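Endosialidase (Enterobacteria phage phi92, PDB 4HIZ) cleaves polymers of sialic acid from within their chains, apparently at both alpha-2,8 and alpha-2,9 linkages. Local coordinates at residues L73-D78 and P514-S519; F81-T86 and A99-G104; N457-I462 and Y486-E491. All blocks are in the same frame, centred on the assembly; numbering follows the deposited sequence.

Contact 1: residues L73-D78 and P514-S519; sequences LTKITD and PADLYS. With CA (calcium ion), chain B.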
ATOM      1  N   LEU A  73     -18.518 -12.465  -4.621  1.00 12.02           N
ATOM      2  CA  LEU A  73     -17.133 -12.913  -4.433  1.00 11.06           C
ATOM      3  C   LEU A  73     -16.260 -11.714  -4.103  1.00 11.90           C
ATOM      4  O   LEU A  73     -16.414 -10.660  -4.720  1.00 12.31           O
ATOM      5  CB  LEU A  73     -16.610 -13.566  -5.723  1.00 11.52           C
ATOM      6  CG  LEU A  73     -15.260 -14.266  -5.620  1.00 10.92           C
ATOM      7  CD1 LEU A  73     -15.382 -15.558  -4.746  1.00 10.92           C
ATOM      8  CD2 LEU A  73     -14.714 -14.632  -7.024  1.00 12.24           C
ATOM      9  N   THR A  74     -15.335 -11.888  -3.161  1.00 10.77           N
ATOM     10  CA  THR A  74     -14.382 -10.844  -2.810  1.00 10.53           C
ATOM     11  C   THR A  74     -12.993 -11.451  -2.838  1.00 10.61           C
ATOM     12  O   THR A  74     -12.810 -12.579  -2.366  1.00 10.97           O
ATOM     13  CB  THR A  74     -14.678 -10.334  -1.353  1.00 11.41           C
ATOM     14  OG1 THR A  74     -15.964  -9.688  -1.340  1.00 12.45           O
ATOM     15  CG2 THR A  74     -13.611  -9.320  -0.875  1.00 12.82           C
ATOM     16  N   LYS A  75     -12.005 -10.737  -3.370  1.00  9.56           N
ATOM     17  CA  LYS A  75     -10.602 -11.191  -3.266  1.00  9.46           C
ATOM     18  C   LYS A  75     -10.056 -10.762  -1.911  1.00  9.85           C
ATOM     19  O   LYS A  75     -10.253  -9.601  -1.524  1.00  9.87           O
ATOM     20  CB  LYS A  75      -9.764 -10.547  -4.396  1.00 10.33           C
ATOM     21  CG  LYS A  75      -8.343 -11.093  -4.443  1.00 10.49           C
ATOM     22  CD  LYS A  75      -7.627 -10.623  -5.734  1.00 11.38           C
ATOM     23  CE  LYS A  75      -6.251 -11.320  -5.834  1.00 12.21           C
ATOM     24  NZ  LYS A  75      -5.604 -10.938  -7.160  1.00 13.01           N
ATOM     25  N   ILE A  76      -9.416 -11.659  -1.162  1.00  9.15           N
ATOM     26  CA  ILE A  76      -9.061 -11.342   0.246  1.00  9.36           C
ATOM     27  C   ILE A  76      -7.560 -11.377   0.558  1.00  9.53           C
ATOM     28  O   ILE A  76      -7.165 -10.936   1.624  1.00 10.93           O
ATOM     29  CB  ILE A  76      -9.829 -12.229   1.265  1.00  9.16           C
ATOM     30  CG1 ILE A  76      -9.243 -13.667   1.314  1.00  9.09           C
ATOM     31  CG2 ILE A  76     -11.346 -12.237   0.910  1.00 10.42           C
ATOM     32  CD1 ILE A  76      -9.879 -14.492   2.495  1.00  9.87           C
ATOM     33  N   THR A  77      -6.732 -11.953  -0.333  1.00  8.52           N
ATOM     34  CA  THR A  77      -5.294 -11.731  -0.235  1.00  8.00           C
ATOM     35  C   THR A  77      -4.773 -11.194  -1.549  1.00  9.02           C
ATOM     36  O   THR A  77      -5.366 -11.441  -2.620  1.00  9.29           O
ATOM     37  CB  THR A  77      -4.435 -13.002   0.140  1.00  8.99           C
ATOM     38  OG1 THR A  77      -4.476 -13.984  -0.916  1.00 11.26           O
ATOM     39  CG2 THR A  77      -4.972 -13.630   1.395  1.00 11.36           C
ATOM     40  N   ASP A  78      -3.674 -10.462  -1.447  1.00  9.13           N
ATOM     41  CA  ASP A  78      -3.021  -9.994  -2.681  1.00  9.97           C
ATOM     42  C   ASP A  78      -1.564  -9.777  -2.385  1.00 10.34           C
ATOM     43  O   ASP A  78      -1.082  -8.646  -2.312  1.00 11.01           O
ATOM     44  CB  ASP A  78      -3.716  -8.735  -3.206  1.00 12.56           C
ATOM     45  CG  ASP A  78      -3.220  -8.317  -4.584  1.00 16.46           C
ATOM     46  OD1 ASP A  78      -2.551  -9.132  -5.287  1.00 17.05           O
ATOM     47  OD2 ASP A  78      -3.562  -7.174  -4.969  1.00 19.62           O
ATOM     48  N   PRO A 514       0.697 -16.362  -8.589  1.00 11.35           N
ATOM     49  CA  PRO A 514      -0.660 -15.835  -8.828  1.00 11.25           C
ATOM     50  C   PRO A 514      -1.682 -16.414  -7.864  1.00 11.11           C
ATOM     51  O   PRO A 514      -2.842 -16.005  -7.919  1.00 12.54           O
ATOM     52  CB  PRO A 514      -0.987 -16.321 -10.260  1.00 12.28           C
ATOM     53  CG  PRO A 514      -0.145 -17.573 -10.429  1.00 12.81           C
ATOM     54  CD  PRO A 514       1.149 -17.263  -9.670  1.00 12.40           C
ATOM     55  N   ALA A 515      -1.285 -17.377  -7.023  1.00  9.72           N
ATOM     56  CA  ALA A 515      -2.243 -17.950  -6.071  1.00 10.03           C
ATOM     57  C   ALA A 515      -2.580 -16.986  -4.931  1.00 10.11           C
ATOM     58  O   ALA A 515      -1.681 -16.495  -4.250  1.00 10.79           O
ATOM     59  CB  ALA A 515      -1.638 -19.242  -5.478  1.00  9.46           C
ATOM     60  N   ASP A 516      -3.875 -16.720  -4.760  1.00  8.98           N
ATOM     61  CA  ASP A 516      -4.394 -15.850  -3.689  1.00  8.48           C
ATOM     62  C   ASP A 516      -5.777 -16.352  -3.270  1.00  8.90           C
ATOM     63  O   ASP A 516      -6.328 -17.257  -3.899  1.00 10.05           O
ATOM     64  CB  ASP A 516      -4.441 -14.358  -4.149  1.00  9.09           C
ATOM     65  CG  ASP A 516      -3.096 -13.686  -3.988  1.00 11.29           C
ATOM     66  OD1 ASP A 516      -2.625 -13.524  -2.832  1.00 11.14           O
ATOM     67  OD2 ASP A 516      -2.473 -13.355  -5.022  1.00 13.42           O
ATOM     68  N   LEU A 517      -6.345 -15.763  -2.218  1.00  9.28           N
ATOM     69  CA  LEU A 517      -7.608 -16.266  -1.657  1.00  8.89           C
ATOM     70  C   LEU A 517      -8.786 -15.357  -1.976  1.00  9.16           C
ATOM     71  O   LEU A 517      -8.608 -14.135  -2.143  1.00 10.20           O
ATOM     72  CB  LEU A 517      -7.497 -16.404  -0.117  1.00 10.22           C
ATOM     73  CG  LEU A 517      -6.313 -17.230   0.350  1.00 10.93           C
ATOM     74  CD1 LEU A 517      -6.310 -17.249   1.886  1.00 12.16           C
ATOM     75  CD2 LEU A 517      -6.397 -18.683  -0.190  1.00 10.26           C
ATOM     76  N   TYR A 518      -9.958 -15.966  -2.046  1.00  8.66           N
ATOM     77  CA  TYR A 518     -11.232 -15.306  -2.320  1.00  9.47           C
ATOM     78  C   TYR A 518     -12.258 -15.777  -1.303  1.00  9.51           C
ATOM     79  O   TYR A 518     -12.132 -16.876  -0.744  1.00 10.94           O
ATOM     80  CB  TYR A 518     -11.736 -15.668  -3.735  1.00  9.27           C
ATOM     81  CG  TYR A 518     -10.789 -15.153  -4.818  1.00  9.51           C
ATOM     82  CD1 TYR A 518      -9.609 -15.853  -5.133  1.00  9.52           C
ATOM     83  CD2 TYR A 518     -11.066 -13.953  -5.476  1.00  9.62           C
ATOM     84  CE1 TYR A 518      -8.722 -15.369  -6.097  1.00  9.48           C
ATOM     85  CE2 TYR A 518     -10.191 -13.466  -6.475  1.00  9.79           C
ATOM     86  CZ  TYR A 518      -9.023 -14.151  -6.746  1.00 10.25           C
ATOM     87  OH  TYR A 518      -8.129 -13.683  -7.694  1.00 11.42           O
ATOM     88  N   SER A 519     -13.275 -14.939  -1.072  1.00  8.71           N
ATOM     89  CA  SER A 519     -14.384 -15.309  -0.188  1.00  9.87           C
ATOM     90  C   SER A 519     -15.711 -15.109  -0.914  1.00 10.86           C
ATOM     91  O   SER A 519     -15.999 -13.991  -1.399  1.00 11.61           O
ATOM     92  CB  SER A 519     -14.328 -14.416   1.040  1.00  9.61           C
ATOM     93  OG  SER A 519     -15.499 -14.579   1.837  1.00 10.43           O
TER
HETATM   94 CA    CA B 823      -0.104 -14.563  -4.697  1.00 16.23          CA
HETATM   95  O   HOH W   1     -17.644 -11.658  -0.639  1.00 15.18           O
HETATM   96  O   HOH W   2      -3.568 -12.911  -7.474  1.00 14.15           O
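K75 runs obliquely alongside the Y518 ring, its CB and CG each 3.6 Å from CE2. With CG anti to the backbone N (chi1 -174°) and the chain extended beyond it, the aliphatic part runs the length of the phenol until CE is 3.5 Å from the Y518 OH. There NZ gives a hydrogen bond to a water at 2.9 Å, and that water also reaches OD2 of D516. On the other flank, I76 CG1 packs against L517 CB.

The backbones form an antiparallel ladder: T74 and S519 are a hydrogen-bonded pair, K75 and Y518 a non-hydrogen-bonded one, and I76 N meets L517 O almost straight, at 2.8 Å and 175°. Beyond this point a side chain takes over. T77 OG1, held between its backbone N and carbonyl carbon (chi1 67°), accepts from L517 N at 2.9 Å and donates to the anti lone pair of D516 OD1 at 2.7 Å.

The principle illustrated is the velcro closure of a beta-propeller, in which a strand from early in the domain completes a blade whose other strands come from its end. Strand 71-75 is the outermost within its own chain, beside 516-523, and the sheet runs on through T74 and K75, which pair in parallel with a strand of the second subunit, whose F534 meets Y518 edge-to-face.

The seam ends at calcium, bound by A515 O at 2.5 Å and D516 OD2 at 2.7 Å, with backbone oxygens of T79, F81 and H513 completing the site. OD2 also takes the water and a weak hydrogen bond from R542 of the second subunit, while OD1 takes T77 and N83, fixing the carboxylate; the metal would probably favour its charged form, which suggests that closure and ion binding support each other.

Contact 2: residues F81-T86 and A99-G104; sequences FYNAWT and APFMAG. With CA (calcium ion), chain B.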
ATOM      1  N   PHE A  81       3.468 -13.989  -2.511  1.00  9.43           N
ATOM      2  CA  PHE A  81       3.665 -15.380  -2.095  1.00  8.94           C
ATOM      3  C   PHE A  81       2.645 -16.274  -2.761  1.00  9.91           C
ATOM      4  O   PHE A  81       1.617 -15.812  -3.307  1.00 10.28           O
ATOM      5  CB  PHE A  81       3.534 -15.515  -0.564  1.00  9.35           C
ATOM      6  CG  PHE A  81       4.733 -14.987   0.178  1.00 10.32           C
ATOM      7  CD1 PHE A  81       5.849 -15.785   0.407  1.00 11.26           C
ATOM      8  CD2 PHE A  81       4.765 -13.676   0.630  1.00 11.12           C
ATOM      9  CE1 PHE A  81       6.979 -15.288   1.119  1.00 11.87           C
ATOM     10  CE2 PHE A  81       5.872 -13.168   1.328  1.00 12.20           C
ATOM     11  CZ  PHE A  81       6.986 -13.975   1.576  1.00 11.83           C
ATOM     12  N   TYR A  82       2.934 -17.576  -2.734  1.00  9.78           N
ATOM     13  CA  TYR A  82       1.961 -18.569  -3.175  1.00  9.69           C
ATOM     14  C   TYR A  82       1.033 -18.769  -1.965  1.00 10.20           C
ATOM     15  O   TYR A  82       1.379 -19.481  -1.008  1.00 10.91           O
ATOM     16  CB  TYR A  82       2.696 -19.886  -3.576  1.00  9.85           C
ATOM     17  CG  TYR A  82       1.823 -20.799  -4.415  1.00 10.27           C
ATOM     18  CD1 TYR A  82       0.782 -21.547  -3.837  1.00 10.76           C
ATOM     19  CD2 TYR A  82       2.059 -20.946  -5.798  1.00 10.94           C
ATOM     20  CE1 TYR A  82      -0.020 -22.380  -4.624  1.00 11.71           C
ATOM     21  CE2 TYR A  82       1.255 -21.757  -6.579  1.00 11.40           C
ATOM     22  CZ  TYR A  82       0.221 -22.473  -6.001  1.00 11.78           C
ATOM     23  OH  TYR A  82      -0.555 -23.275  -6.808  1.00 11.77           O
ATOM     24  N   ASN A  83      -0.111 -18.090  -1.983  1.00  9.47           N
ATOM     25  CA  ASN A  83      -1.040 -18.068  -0.845  1.00  9.57           C
ATOM     26  C   ASN A  83      -2.168 -19.011  -1.182  1.00 11.13           C
ATOM     27  O   ASN A  83      -2.975 -18.724  -2.074  1.00 10.71           O
ATOM     28  CB  ASN A  83      -1.603 -16.657  -0.658  1.00 10.06           C
ATOM     29  CG  ASN A  83      -0.509 -15.660  -0.361  1.00 11.04           C
ATOM     30  OD1 ASN A  83       0.346 -15.917   0.504  1.00 11.03           O
ATOM     31  ND2 ASN A  83      -0.516 -14.508  -1.063  1.00 11.86           N
ATOM     32  N   ALA A  84      -2.274 -20.116  -0.431  1.00 10.09           N
ATOM     33  CA  ALA A  84      -3.232 -21.128  -0.820  1.00  9.22           C
ATOM     34  C   ALA A  84      -3.607 -22.013   0.370  1.00  9.86           C
ATOM     35  O   ALA A  84      -3.056 -21.868   1.458  1.00  9.62           O
ATOM     36  CB  ALA A  84      -2.615 -21.993  -1.985  1.00  9.74           C
ATOM     37  N   TRP A  85      -4.563 -22.893   0.123  1.00 10.16           N
ATOM     38  CA  TRP A  85      -4.980 -23.923   1.113  1.00 10.34           C
ATOM     39  C   TRP A  85      -5.563 -23.349   2.413  1.00 10.29           C
ATOM     40  O   TRP A  85      -4.980 -23.551   3.503  1.00 10.97           O
ATOM     41  CB  TRP A  85      -3.802 -24.890   1.456  1.00 11.06           C
ATOM     42  CG  TRP A  85      -3.124 -25.434   0.207  1.00 11.03           C
ATOM     43  CD1 TRP A  85      -3.590 -26.414  -0.649  1.00 11.64           C
ATOM     44  CD2 TRP A  85      -1.860 -25.010  -0.306  1.00 11.28           C
ATOM     45  NE1 TRP A  85      -2.683 -26.589  -1.684  1.00 12.38           N
ATOM     46  CE2 TRP A  85      -1.609 -25.753  -1.489  1.00 12.20           C
ATOM     47  CE3 TRP A  85      -0.891 -24.099   0.143  1.00 11.54           C
ATOM     48  CZ2 TRP A  85      -0.456 -25.557  -2.275  1.00 12.06           C
ATOM     49  CZ3 TRP A  85       0.270 -23.907  -0.645  1.00 11.89           C
ATOM     50  CH2 TRP A  85       0.491 -24.671  -1.820  1.00 11.56           C
ATOM     51  N   THR A  86      -6.718 -22.686   2.333  1.00  9.60           N
ATOM     52  CA  THR A  86      -7.484 -22.508   3.576  1.00  9.47           C
ATOM     53  C   THR A  86      -7.992 -23.872   4.081  1.00 10.13           C
ATOM     54  O   THR A  86      -8.289 -23.978   5.265  1.00 11.00           O
ATOM     55  CB  THR A  86      -8.702 -21.609   3.397  1.00 10.27           C
ATOM     56  OG1 THR A  86      -9.580 -22.229   2.455  1.00 11.37           O
ATOM     57  CG2 THR A  86      -8.267 -20.179   2.879  1.00 10.92           C
ATOM     58  N   ALA A  99      -9.367 -16.565   8.427  1.00 10.42           N
ATOM     59  CA  ALA A  99      -9.067 -17.402   7.263  1.00  9.41           C
ATOM     60  C   ALA A  99      -7.584 -17.818   7.311  1.00 10.75           C
ATOM     61  O   ALA A  99      -6.687 -17.144   6.738  1.00  9.89           O
ATOM     62  CB  ALA A  99      -9.360 -16.611   5.928  1.00 10.11           C
ATOM     63  N   PRO A 100      -7.299 -18.940   7.987  1.00 10.59           N
ATOM     64  CA  PRO A 100      -5.930 -19.436   8.020  1.00  9.39           C
ATOM     65  C   PRO A 100      -5.615 -20.141   6.704  1.00  8.65           C
ATOM     66  O   PRO A 100      -6.524 -20.633   6.027  1.00  9.65           O
ATOM     67  CB  PRO A 100      -5.950 -20.475   9.168  1.00  9.75           C
ATOM     68  CG  PRO A 100      -7.243 -20.152   9.946  1.00 10.72           C
ATOM     69  CD  PRO A 100      -8.193 -19.746   8.832  1.00 10.62           C
ATOM     70  N   PHE A 101      -4.341 -20.126   6.331  1.00  9.14           N
ATOM     71  CA  PHE A 101      -3.903 -20.658   5.022  1.00  9.21           C
ATOM     72  C   PHE A 101      -2.392 -20.851   5.122  1.00 10.22           C
ATOM     73  O   PHE A 101      -1.819 -20.741   6.224  1.00 11.27           O
ATOM     74  CB  PHE A 101      -4.276 -19.668   3.887  1.00  9.51           C
ATOM     75  CG  PHE A 101      -3.536 -18.354   3.939  1.00 10.35           C
ATOM     76  CD1 PHE A 101      -3.941 -17.318   4.837  1.00 10.97           C
ATOM     77  CD2 PHE A 101      -2.474 -18.117   3.069  1.00 10.15           C
ATOM     78  CE1 PHE A 101      -3.268 -16.083   4.859  1.00 11.96           C
ATOM     79  CE2 PHE A 101      -1.779 -16.889   3.075  1.00 11.01           C
ATOM     80  CZ  PHE A 101      -2.182 -15.862   3.974  1.00 11.48           C
ATOM     81  N   MET A 102      -1.723 -21.222   4.030  1.00  9.99           N
ATOM     82  CA  MET A 102      -0.272 -21.303   4.058  1.00  9.52           C
ATOM     83  C   MET A 102       0.288 -20.366   2.970  1.00 10.33           C
ATOM     84  O   MET A 102      -0.251 -20.311   1.849  1.00 10.44           O
ATOM     85  CB  MET A 102       0.181 -22.773   3.839  1.00  9.93           C
ATOM     86  CG  MET A 102      -0.165 -23.618   5.140  1.00 10.11           C
ATOM     87  SD  MET A 102       0.272 -25.351   4.815  1.00 13.52           S
ATOM     88  CE  MET A 102      -1.105 -25.905   3.830  1.00 13.24           C
ATOM     89  N   ALA A 103       1.300 -19.592   3.360  1.00 10.92           N
ATOM     90  CA  ALA A 103       1.972 -18.629   2.486  1.00 11.19           C
ATOM     91  C   ALA A 103       3.342 -19.195   2.182  1.00 12.31           C
ATOM     92  O   ALA A 103       4.201 -19.266   3.062  1.00 12.18           O
ATOM     93  CB  ALA A 103       2.113 -17.272   3.224  1.00 10.75           C
ATOM     94  N   GLY A 104       3.560 -19.597   0.940  1.00 12.38           N
ATOM     95  CA  GLY A 104       4.844 -20.208   0.583  1.00 11.57           C
ATOM     96  C   GLY A 104       5.214 -19.862  -0.847  1.00 11.09           C
ATOM     97  O   GLY A 104       5.019 -18.704  -1.285  1.00 11.07           O
TER
HETATM   98 CA    CA B 823      -0.104 -14.563  -4.697  1.00 16.23          CA
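N83 and F101 stand side by side and point the same way from their strands, the amide plane almost perpendicular to the ring (88°). OD1 of N83 comes to the ring edge near its plane, 3.5 Å from F101 CE2, and also touches the methyl of A103. Across the sheet, W85 and M102 cross at about a right angle, M102 bending at its last torsion (chi3 -79°) to set CE 3.7 Å from W85 CB. At the other end, G104 O lies in the plane of the F81 ring, 3.5 Å from CD1.

These side chains are spaced by two antiparallel hydrogen-bonded pairs: Y82 N gives to G104 O at 2.8 Å, and M102 N to A84 O at 3.0 Å, each bond returned by its partner residue. Strands 82-84 and 96-104 belong to a propeller blade, which goes on through 113-119. Past A84 the backbone turns at W85, and CA-H...O contacts replace the ladder. P100 O, buried without a hydrogen-bond partner, is approached by T86 CA in such a contact, at 3.2 Å.

Further out, N83 ND2 is fixed by D516 OD1 and T79 OG1, T86 OG1 by I487 O, and Y82 OH by H107. F81 stacks on W507 while its carbonyl oxygen binds calcium at 2.5 Å.

Contact 3: residues N457-I462 and Y486-E491; sequences NITDQI and YIFGGE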
ATOM      1  N   ASN A 457     -23.049 -23.787 -10.606  1.00 10.45           N
ATOM      2  CA  ASN A 457     -21.837 -23.000 -10.872  1.00 10.85           C
ATOM      3  C   ASN A 457     -22.137 -21.556 -10.470  1.00 11.86           C
ATOM      4  O   ASN A 457     -22.957 -20.877 -11.128  1.00 12.13           O
ATOM      5  CB  ASN A 457     -21.511 -23.126 -12.376  1.00 11.16           C
ATOM      6  CG  ASN A 457     -20.281 -22.328 -12.808  1.00 11.76           C
ATOM      7  OD1 ASN A 457     -19.399 -21.921 -11.992  1.00 13.48           O
ATOM      8  ND2 ASN A 457     -20.224 -22.072 -14.092  1.00  9.57           N
ATOM      9  N   ILE A 458     -21.526 -21.116  -9.364  1.00 11.16           N
ATOM     10  CA  ILE A 458     -21.850 -19.817  -8.746  1.00 11.30           C
ATOM     11  C   ILE A 458     -20.804 -18.716  -9.015  1.00 11.32           C
ATOM     12  O   ILE A 458     -21.091 -17.522  -8.825  1.00 12.17           O
ATOM     13  CB  ILE A 458     -22.005 -19.974  -7.227  1.00 12.01           C
ATOM     14  CG1 ILE A 458     -20.839 -20.795  -6.622  1.00 12.02           C
ATOM     15  CG2 ILE A 458     -23.313 -20.716  -6.943  1.00 14.08           C
ATOM     16  CD1 ILE A 458     -20.715 -20.599  -5.090  1.00 12.91           C
ATOM     17  N   THR A 459     -19.597 -19.118  -9.427  1.00 11.26           N
ATOM     18  CA  THR A 459     -18.522 -18.161  -9.761  1.00 12.03           C
ATOM     19  C   THR A 459     -17.447 -18.929 -10.525  1.00 11.98           C
ATOM     20  O   THR A 459     -17.388 -20.155 -10.410  1.00 12.26           O
ATOM     21  CB  THR A 459     -17.907 -17.485  -8.487  1.00 12.51           C
ATOM     22  OG1 THR A 459     -16.777 -16.692  -8.876  1.00 13.73           O
ATOM     23  CG2 THR A 459     -17.424 -18.536  -7.480  1.00 12.78           C
ATOM     24  N   ASP A 460     -16.658 -18.231 -11.349  1.00 11.22           N
ATOM     25  CA  ASP A 460     -15.550 -18.853 -12.064  1.00 10.99           C
ATOM     26  C   ASP A 460     -14.249 -18.159 -11.678  1.00 11.51           C
ATOM     27  O   ASP A 460     -14.180 -16.904 -11.646  1.00 12.99           O
ATOM     28  CB  ASP A 460     -15.684 -18.655 -13.587  1.00 11.92           C
ATOM     29  CG  ASP A 460     -16.751 -19.542 -14.249  1.00 12.91           C
ATOM     30  OD1 ASP A 460     -17.365 -20.393 -13.576  1.00 12.51           O
ATOM     31  OD2 ASP A 460     -16.946 -19.381 -15.488  1.00 13.63           O
ATOM     32  N   GLN A 461     -13.214 -18.963 -11.483  1.00 10.34           N
ATOM     33  CA  GLN A 461     -11.875 -18.522 -11.104  1.00  9.99           C
ATOM     34  C   GLN A 461     -10.957 -18.589 -12.328  1.00 10.97           C
ATOM     35  O   GLN A 461     -11.409 -18.916 -13.434  1.00 11.46           O
ATOM     36  CB  GLN A 461     -11.347 -19.461  -9.999  1.00 10.73           C
ATOM     37  CG  GLN A 461     -11.847 -19.017  -8.620  1.00 11.41           C
ATOM     38  CD  GLN A 461     -13.352 -18.812  -8.561  1.00 13.16           C
ATOM     39  OE1 GLN A 461     -14.137 -19.790  -8.591  1.00 14.37           O
ATOM     40  NE2 GLN A 461     -13.781 -17.532  -8.465  1.00 12.69           N
ATOM     41  N   ILE A 462      -9.672 -18.335 -12.105  1.00 10.53           N
ATOM     42  CA  ILE A 462      -8.655 -18.488 -13.149  1.00 10.35           C
ATOM     43  C   ILE A 462      -7.583 -19.482 -12.693  1.00 10.05           C
ATOM     44  O   ILE A 462      -7.108 -19.425 -11.562  1.00 10.94           O
ATOM     45  CB  ILE A 462      -7.989 -17.109 -13.458  1.00 10.65           C
ATOM     46  CG1 ILE A 462      -8.996 -16.185 -14.169  1.00 10.92           C
ATOM     47  CG2 ILE A 462      -6.687 -17.280 -14.306  1.00 10.16           C
ATOM     48  CD1 ILE A 462      -8.525 -14.690 -14.181  1.00 11.09           C
ATOM     49  N   TYR A 486     -17.584 -19.190   1.805  1.00  8.67           N
ATOM     50  CA  TYR A 486     -16.712 -20.218   1.225  1.00  9.10           C
ATOM     51  C   TYR A 486     -15.431 -19.494   0.874  1.00  9.96           C
ATOM     52  O   TYR A 486     -15.440 -18.596   0.013  1.00 10.27           O
ATOM     53  CB  TYR A 486     -17.364 -20.838  -0.011  1.00  9.31           C
ATOM     54  CG  TYR A 486     -16.460 -21.752  -0.866  1.00  8.92           C
ATOM     55  CD1 TYR A 486     -15.678 -22.737  -0.285  1.00  9.88           C
ATOM     56  CD2 TYR A 486     -16.397 -21.611  -2.261  1.00  9.06           C
ATOM     57  CE1 TYR A 486     -14.906 -23.593  -1.031  1.00  9.83           C
ATOM     58  CE2 TYR A 486     -15.615 -22.454  -3.046  1.00  9.53           C
ATOM     59  CZ  TYR A 486     -14.864 -23.444  -2.414  1.00  9.29           C
ATOM     60  OH  TYR A 486     -14.079 -24.281  -3.173  1.00  9.36           O
ATOM     61  N   ILE A 487     -14.337 -19.859   1.525  1.00  9.53           N
ATOM     62  CA  ILE A 487     -13.101 -19.089   1.403  1.00 10.00           C
ATOM     63  C   ILE A 487     -12.096 -20.047   0.797  1.00 10.77           C
ATOM     64  O   ILE A 487     -11.842 -21.143   1.335  1.00 10.49           O
ATOM     65  CB  ILE A 487     -12.618 -18.566   2.775  1.00 10.02           C
ATOM     66  CG1 ILE A 487     -13.776 -17.809   3.445  1.00 10.24           C
ATOM     67  CG2 ILE A 487     -11.361 -17.651   2.622  1.00  9.96           C
ATOM     68  CD1 ILE A 487     -13.379 -17.113   4.763  1.00 11.16           C
ATOM     69  N   PHE A 488     -11.520 -19.651  -0.328  1.00  9.94           N
ATOM     70  CA  PHE A 488     -10.881 -20.651  -1.193  1.00  9.57           C
ATOM     71  C   PHE A 488      -9.920 -19.992  -2.168  1.00 10.05           C
ATOM     72  O   PHE A 488      -9.829 -18.765  -2.221  1.00 10.22           O
ATOM     73  CB  PHE A 488     -11.940 -21.455  -1.961  1.00  9.87           C
ATOM     74  CG  PHE A 488     -12.706 -20.645  -2.987  1.00 11.14           C
ATOM     75  CD1 PHE A 488     -13.628 -19.688  -2.589  1.00 10.91           C
ATOM     76  CD2 PHE A 488     -12.491 -20.841  -4.349  1.00 11.77           C
ATOM     77  CE1 PHE A 488     -14.349 -18.926  -3.514  1.00 11.87           C
ATOM     78  CE2 PHE A 488     -13.197 -20.099  -5.290  1.00 12.19           C
ATOM     79  CZ  PHE A 488     -14.140 -19.137  -4.871  1.00 12.02           C
ATOM     80  N   GLY A 489      -9.218 -20.815  -2.963  1.00  9.21           N
ATOM     81  CA  GLY A 489      -8.174 -20.280  -3.848  1.00 10.14           C
ATOM     82  C   GLY A 489      -8.588 -20.010  -5.279  1.00 10.61           C
ATOM     83  O   GLY A 489      -9.501 -20.637  -5.820  1.00 10.80           O
ATOM     84  N   GLY A 490      -7.923 -19.010  -5.866  1.00  9.45           N
ATOM     85  CA  GLY A 490      -7.981 -18.792  -7.316  1.00 10.60           C
ATOM     86  C   GLY A 490      -6.682 -18.165  -7.785  1.00 10.03           C
ATOM     87  O   GLY A 490      -5.925 -17.642  -6.951  1.00 10.54           O
ATOM     88  N   GLU A 491      -6.402 -18.221  -9.096  1.00 10.04           N
ATOM     89  CA  GLU A 491      -5.184 -17.604  -9.622  1.00  9.29           C
ATOM     90  C   GLU A 491      -5.543 -16.406 -10.475  1.00  9.94           C
ATOM     91  O   GLU A 491      -6.662 -15.862 -10.362  1.00 10.90           O
ATOM     92  CB  GLU A 491      -4.350 -18.641 -10.425  1.00  9.01           C
ATOM     93  CG  GLU A 491      -4.158 -19.900  -9.518  1.00 10.16           C
ATOM     94  CD  GLU A 491      -3.263 -20.970 -10.154  1.00 12.22           C
ATOM     95  OE1 GLU A 491      -2.911 -20.870 -11.363  1.00 12.24           O
ATOM     96  OE2 GLU A 491      -2.903 -21.904  -9.402  1.00 13.22           O
TER
HETATM   97  O   HOH W   3      -9.211 -16.894  -9.668  1.00 11.08           O
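At I462 and E491 the backbones draw to 5.0 Å between CA atoms, the touching parts running 41° apart, and one hydrogen bond joins them: E491 N to I462 O, 2.8 Å. A water adds a second link, accepting from I462 N and donating to E491 O at 2.8 Å.

The side-chain half of the contact is an amide set against an aromatic edge. Q461 and F488 come from opposite directions, their planes 89° apart, and Q461 OE1 lies in the ring plane, 3.4 Å from F488 CE2. A bend at chi2 (51°) folds the glutamine back, and its NE2 donates to T459 OG1 at 3.1 Å, nearly in the amide plane; OE1 in turn is bonded to T436 OG1. Both ends of the amide are therefore held, which fixes which end meets the ring. One face of F488 carries Y486, whose CE2 sits 3.4 Å above the ring plane, offset toward the rim. E491 directs its carboxylate elsewhere, to the backbone nitrogens of Q464 and A471.

L73 of strand 71-75 touches T459, Q461 and F488 together, and D460 is salt-bridged to R532 of the second subunit. Strand 456-460 lies beside 435-442 in one sheet, while 483-490 lies between 516-523 and 473-480 in another, so the contact joins two neighbouring sheets of the propeller.

From the N terminus, strand 71-75 opens contact 1, whose partner arrives more than four hundred residues later; both other contacts lie within that span. Contact 2 follows almost at once, closing a short loop that contains strand 91-93, which pairs with the same strand 96-104. Contact 3 closes a second short loop late in the chain, so contacts 2 and 3 stand in series and none cross. In space all three converge. Contacts 1 and 2 meet through the backbone of N83 and A515 and through the shared calcium. Y518 and D516 bond to F488 and G490, making contacts 1 and 3 share a sheet, and contacts 2 and 3 touch where 81-86 passes strand 483-490.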